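Local atomic coordinates of T cell receptor gamma chain (Monodelphis domestica, PDB entry 7L15), a protein that pairs with a mu chain to form the marsupial gamma mu T cell receptor, a cell-surface receptor that probably recognises antigen. Residues P30-E42 / D91-K105. Sequence-based numbering, arbitrary orientation.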
# COMPACT_ATOMS: atom_id res chain seq x y z
N PRO B 30 0.99 -23.48 -6.16
CA PRO B 30 2.45 -23.39 -6.26
C PRO B 30 2.94 -23.91 -7.61
O PRO B 30 2.47 -24.92 -8.12
CB PRO B 30 2.94 -24.27 -5.11
CG PRO B 30 1.77 -24.39 -4.17
CD PRO B 30 0.57 -24.37 -5.06
N VAL B 31 3.88 -23.17 -8.19
CA VAL B 31 4.54 -23.55 -9.43
C VAL B 31 6.03 -23.81 -9.23
O VAL B 31 6.74 -24.04 -10.21
CB VAL B 31 4.33 -22.47 -10.51
CG1 VAL B 31 4.50 -23.04 -11.92
CG2 VAL B 31 2.96 -21.84 -10.36
N SER B 32 6.52 -23.78 -7.99
CA SER B 32 7.95 -23.87 -7.74
C SER B 32 8.18 -24.55 -6.40
O SER B 32 7.32 -24.55 -5.52
CB SER B 32 8.62 -22.49 -7.75
OG SER B 32 10.03 -22.62 -7.63
N ASP B 33 9.37 -25.11 -6.25
CA ASP B 33 9.75 -25.77 -5.00
C ASP B 33 10.36 -24.81 -3.98
O ASP B 33 10.49 -25.18 -2.80
CB ASP B 33 10.72 -26.91 -5.29
CG ASP B 33 10.94 -27.80 -4.09
OD1 ASP B 33 9.94 -28.15 -3.44
OD2 ASP B 33 12.10 -28.14 -3.82
N TYR B 34 10.74 -23.61 -4.38
CA TYR B 34 11.47 -22.70 -3.51
C TYR B 34 10.59 -21.53 -3.09
O TYR B 34 9.87 -20.94 -3.91
CB TYR B 34 12.75 -22.21 -4.19
CG TYR B 34 13.66 -23.37 -4.49
CD1 TYR B 34 14.57 -23.83 -3.55
CD2 TYR B 34 13.55 -24.06 -5.69
CE1 TYR B 34 15.38 -24.92 -3.81
CE2 TYR B 34 14.35 -25.17 -5.96
CZ TYR B 34 15.27 -25.58 -5.02
OH TYR B 34 16.07 -26.67 -5.28
N VAL B 35 10.62 -21.23 -1.79
CA VAL B 35 9.97 -20.06 -1.22
C VAL B 35 11.07 -19.10 -0.80
O VAL B 35 11.98 -19.49 -0.04
CB VAL B 35 9.07 -20.44 -0.04
CG1 VAL B 35 8.41 -19.20 0.55
CG2 VAL B 35 8.02 -21.45 -0.49
N HIS B 36 11.01 -17.86 -1.29
CA HIS B 36 12.04 -16.85 -1.06
C HIS B 36 11.52 -15.80 -0.09
O HIS B 36 10.35 -15.45 -0.13
CB HIS B 36 12.45 -16.18 -2.37
CG HIS B 36 12.82 -17.13 -3.45
ND1 HIS B 36 14.13 -17.33 -3.85
CD2 HIS B 36 12.07 -17.94 -4.23
CE1 HIS B 36 14.16 -18.23 -4.82
NE2 HIS B 36 12.92 -18.61 -5.08
N TRP B 37 12.40 -15.30 0.78
CA TRP B 37 12.05 -14.31 1.79
C TRP B 37 12.90 -13.07 1.59
O TRP B 37 14.11 -13.11 1.80
CB TRP B 37 12.22 -14.86 3.21
CG TRP B 37 11.09 -15.74 3.63
CD1 TRP B 37 11.05 -17.09 3.59
CD2 TRP B 37 9.81 -15.32 4.13
NE1 TRP B 37 9.83 -17.55 4.05
CE2 TRP B 37 9.06 -16.48 4.39
CE3 TRP B 37 9.25 -14.08 4.41
CZ2 TRP B 37 7.77 -16.43 4.90
CZ3 TRP B 37 7.95 -14.03 4.91
CH2 TRP B 37 7.23 -15.20 5.15
N TYR B 38 12.26 -11.97 1.20
CA TYR B 38 12.90 -10.68 0.98
C TYR B 38 12.53 -9.73 2.10
O TYR B 38 11.49 -9.86 2.74
CB TYR B 38 12.47 -10.07 -0.37
CG TYR B 38 13.08 -10.75 -1.60
CD1 TYR B 38 12.57 -11.95 -2.09
CD2 TYR B 38 14.14 -10.18 -2.28
CE1 TYR B 38 13.11 -12.57 -3.20
CE2 TYR B 38 14.68 -10.78 -3.40
CZ TYR B 38 14.18 -11.98 -3.85
OH TYR B 38 14.73 -12.57 -4.97
N ARG B 39 13.41 -8.76 2.35
CA ARG B 39 13.17 -7.73 3.34
C ARG B 39 13.33 -6.37 2.70
O ARG B 39 14.26 -6.14 1.91
CB ARG B 39 14.12 -7.84 4.54
CG ARG B 39 13.95 -6.68 5.53
CD ARG B 39 14.74 -6.91 6.81
NE ARG B 39 16.17 -7.00 6.54
CZ ARG B 39 17.08 -7.34 7.44
NH1 ARG B 39 16.72 -7.63 8.69
NH2 ARG B 39 18.35 -7.37 7.09
N SER B 40 12.46 -5.45 3.09
CA SER B 40 12.49 -4.08 2.62
C SER B 40 12.57 -3.14 3.81
O SER B 40 11.75 -3.22 4.73
CB SER B 40 11.23 -3.80 1.81
OG SER B 40 11.09 -2.43 1.60
N GLN B 41 13.55 -2.22 3.78
CA GLN B 41 13.67 -1.20 4.82
C GLN B 41 13.84 0.15 4.15
O GLN B 41 14.48 0.27 3.10
CB GLN B 41 14.87 -1.48 5.78
CG GLN B 41 14.81 -2.81 6.55
CD GLN B 41 16.08 -3.12 7.36
OE1 GLN B 41 17.22 -2.94 6.89
NE2 GLN B 41 15.88 -3.57 8.59
N GLU B 42 13.23 1.17 4.76
CA GLU B 42 13.25 2.53 4.26
C GLU B 42 14.66 2.97 3.86
O GLU B 42 15.59 2.88 4.66
CB GLU B 42 12.70 3.47 5.33
CG GLU B 42 12.40 4.86 4.85
CD GLU B 42 11.27 4.90 3.84
OE1 GLU B 42 10.38 4.03 3.91
OE2 GLU B 42 11.29 5.80 2.97
N ASP B 91 16.01 -4.72 12.90
CA ASP B 91 15.30 -5.73 12.12
C ASP B 91 13.95 -5.25 11.58
O ASP B 91 13.38 -5.95 10.74
CB ASP B 91 15.06 -6.98 12.96
CG ASP B 91 16.34 -7.62 13.41
OD1 ASP B 91 17.30 -7.62 12.61
OD2 ASP B 91 16.40 -8.10 14.56
N SER B 92 13.42 -4.12 12.07
CA SER B 92 12.14 -3.63 11.58
C SER B 92 12.16 -3.44 10.07
O SER B 92 13.15 -2.98 9.50
CB SER B 92 11.79 -2.29 12.26
OG SER B 92 11.86 -2.43 13.66
N GLY B 93 11.05 -3.77 9.43
CA GLY B 93 10.88 -3.54 8.01
C GLY B 93 9.76 -4.44 7.50
O GLY B 93 9.09 -5.11 8.28
N VAL B 94 9.58 -4.44 6.19
CA VAL B 94 8.55 -5.26 5.56
C VAL B 94 9.19 -6.51 4.97
O VAL B 94 10.15 -6.43 4.19
CB VAL B 94 7.77 -4.48 4.49
CG1 VAL B 94 6.58 -5.31 3.98
CG2 VAL B 94 7.29 -3.16 5.07
N TYR B 95 8.65 -7.67 5.35
CA TYR B 95 9.16 -8.97 4.93
C TYR B 95 8.17 -9.59 3.95
O TYR B 95 7.00 -9.81 4.28
CB TYR B 95 9.36 -9.88 6.13
CG TYR B 95 10.48 -9.44 7.05
CD1 TYR B 95 10.40 -8.25 7.76
CD2 TYR B 95 11.62 -10.24 7.23
CE1 TYR B 95 11.41 -7.85 8.59
CE2 TYR B 95 12.64 -9.82 8.06
CZ TYR B 95 12.53 -8.62 8.74
OH TYR B 95 13.52 -8.17 9.60
N HIS B 96 8.65 -9.88 2.74
CA HIS B 96 7.83 -10.45 1.68
C HIS B 96 8.32 -11.86 1.39
O HIS B 96 9.52 -12.08 1.20
CB HIS B 96 7.94 -9.63 0.40
CG HIS B 96 7.49 -8.21 0.53
ND1 HIS B 96 6.23 -7.79 0.19
CD2 HIS B 96 8.17 -7.10 0.91
CE1 HIS B 96 6.13 -6.49 0.38
NE2 HIS B 96 7.29 -6.04 0.83
N CYS B 97 7.39 -12.80 1.31
CA CYS B 97 7.74 -14.06 0.68
C CYS B 97 7.52 -13.95 -0.83
O CYS B 97 6.75 -13.12 -1.30
CB CYS B 97 6.92 -15.22 1.24
SG CYS B 97 5.14 -15.06 1.10
N ALA B 98 8.25 -14.76 -1.58
CA ALA B 98 8.19 -14.66 -3.03
C ALA B 98 8.35 -16.04 -3.64
O ALA B 98 8.85 -16.97 -2.99
CB ALA B 98 9.27 -13.72 -3.56
N SER B 99 7.94 -16.16 -4.90
CA SER B 99 8.14 -17.40 -5.64
C SER B 99 8.38 -17.11 -7.12
O SER B 99 7.69 -16.28 -7.72
CB SER B 99 6.95 -18.35 -5.50
OG SER B 99 7.26 -19.60 -6.07
N TRP B 100 9.35 -17.81 -7.70
CA TRP B 100 9.54 -17.79 -9.14
C TRP B 100 8.35 -18.43 -9.83
O TRP B 100 7.84 -19.46 -9.39
CB TRP B 100 10.81 -18.54 -9.53
CG TRP B 100 12.08 -17.76 -9.31
CD1 TRP B 100 13.07 -18.06 -8.42
CD2 TRP B 100 12.48 -16.56 -9.98
NE1 TRP B 100 14.07 -17.11 -8.51
CE2 TRP B 100 13.73 -16.19 -9.46
CE3 TRP B 100 11.90 -15.77 -10.98
CZ2 TRP B 100 14.42 -15.06 -9.89
CZ3 TRP B 100 12.59 -14.64 -11.42
CH2 TRP B 100 13.83 -14.30 -10.87
N ASP B 101 7.90 -17.80 -10.94
CA ASP B 101 6.90 -18.37 -11.86
C ASP B 101 7.39 -18.08 -13.28
O ASP B 101 6.94 -17.15 -13.95
CB ASP B 101 5.50 -17.80 -11.61
CG ASP B 101 4.43 -18.46 -12.47
OD1 ASP B 101 4.78 -19.29 -13.34
OD2 ASP B 101 3.23 -18.16 -12.26
N GLY B 102 8.33 -18.91 -13.75
CA GLY B 102 8.97 -18.66 -15.02
C GLY B 102 10.03 -17.58 -14.88
O GLY B 102 10.79 -17.57 -13.90
N ARG B 103 10.10 -16.67 -15.84
CA ARG B 103 11.02 -15.56 -15.73
C ARG B 103 10.49 -14.45 -14.83
O ARG B 103 11.12 -13.40 -14.72
CB ARG B 103 11.34 -15.00 -17.13
CG ARG B 103 10.12 -14.77 -18.02
CD ARG B 103 9.70 -13.30 -18.10
NE ARG B 103 10.62 -12.48 -18.89
CZ ARG B 103 11.56 -11.69 -18.38
NH1 ARG B 103 12.35 -10.99 -19.18
NH2 ARG B 103 11.71 -11.59 -17.06
N VAL B 104 9.35 -14.67 -14.17
CA VAL B 104 8.68 -13.66 -13.36
C VAL B 104 8.66 -14.11 -11.92
O VAL B 104 8.31 -15.26 -11.63
CB VAL B 104 7.24 -13.41 -13.86
CG1 VAL B 104 6.39 -12.73 -12.76
CG2 VAL B 104 7.27 -12.56 -15.12
N LYS B 105 9.03 -13.21 -11.01
CA LYS B 105 8.96 -13.48 -9.58
C LYS B 105 7.71 -12.83 -9.00
O LYS B 105 7.48 -11.64 -9.23
CB LYS B 105 10.22 -13.00 -8.85
CG LYS B 105 10.51 -13.77 -7.57
CD LYS B 105 11.99 -14.10 -7.46
CE LYS B 105 12.32 -14.64 -6.08
NZ LYS B 105 13.78 -14.92 -5.92
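Trp37 and Cys97 face each other as a non-hydrogen-bonded pair and pack in the way that marks the immunoglobulin fold, here in a V-set domain: Cys97 CB sits over one face of the indole, 3.8 Å from the centroid of its six-membered ring. Cys97 SG, turned between the backbone N and the carbonyl carbon (chi1 58°), forms the disulfide to Cys25 of the opposing sheet and remains above the same face at a longer distance. These are the C and F strands, antiparallel and laced by pairs of backbone hydrogen bonds at His36–Ala98, Tyr38–His96 and Ser40–Val94.

On the core side, towards Gln41, Arg39 runs alongside Tyr95, its CG over one face of the phenol. The bend at chi3 (62°) brings NH1 round to Tyr95 OH in a weak bond, while the hydroxyl itself donates to Asp91 O, the tyrosine corner familiar from Greek-key proteins; the modelled 2.5 Å from Tyr95 OH to Asp91 O is improbably short, so its exact length is uncertain. Asp91 OD1 lies only at long salt-bridge range from Arg39 NH1, whereas Asp91 OD2 accepts a hydrogen bond from Gln88 N and forms a salt bridge with Lys69.

The other face of the sheet meets the mu chain. Lys105 reaches across it, CD 3.3 Å above the plane of the Trp100 indole, over its centre, and CE over the His36 imidazole. Its NZ then donates to Tyr38 OH at 2.7 Å, arriving at the edge of that ring in its plane. Tyr38 OH is also bonded to Leu118 N of the mu chain, and Trp100 NE1 to Asp116 O there. The core face thus combines a sulfur–aromatic centre with a polar tyrosine corner at its Gln41 end, while the lysine-centred aromatic cluster opposite gives Tyr38 OH and Trp100 NE1 to the partner chain.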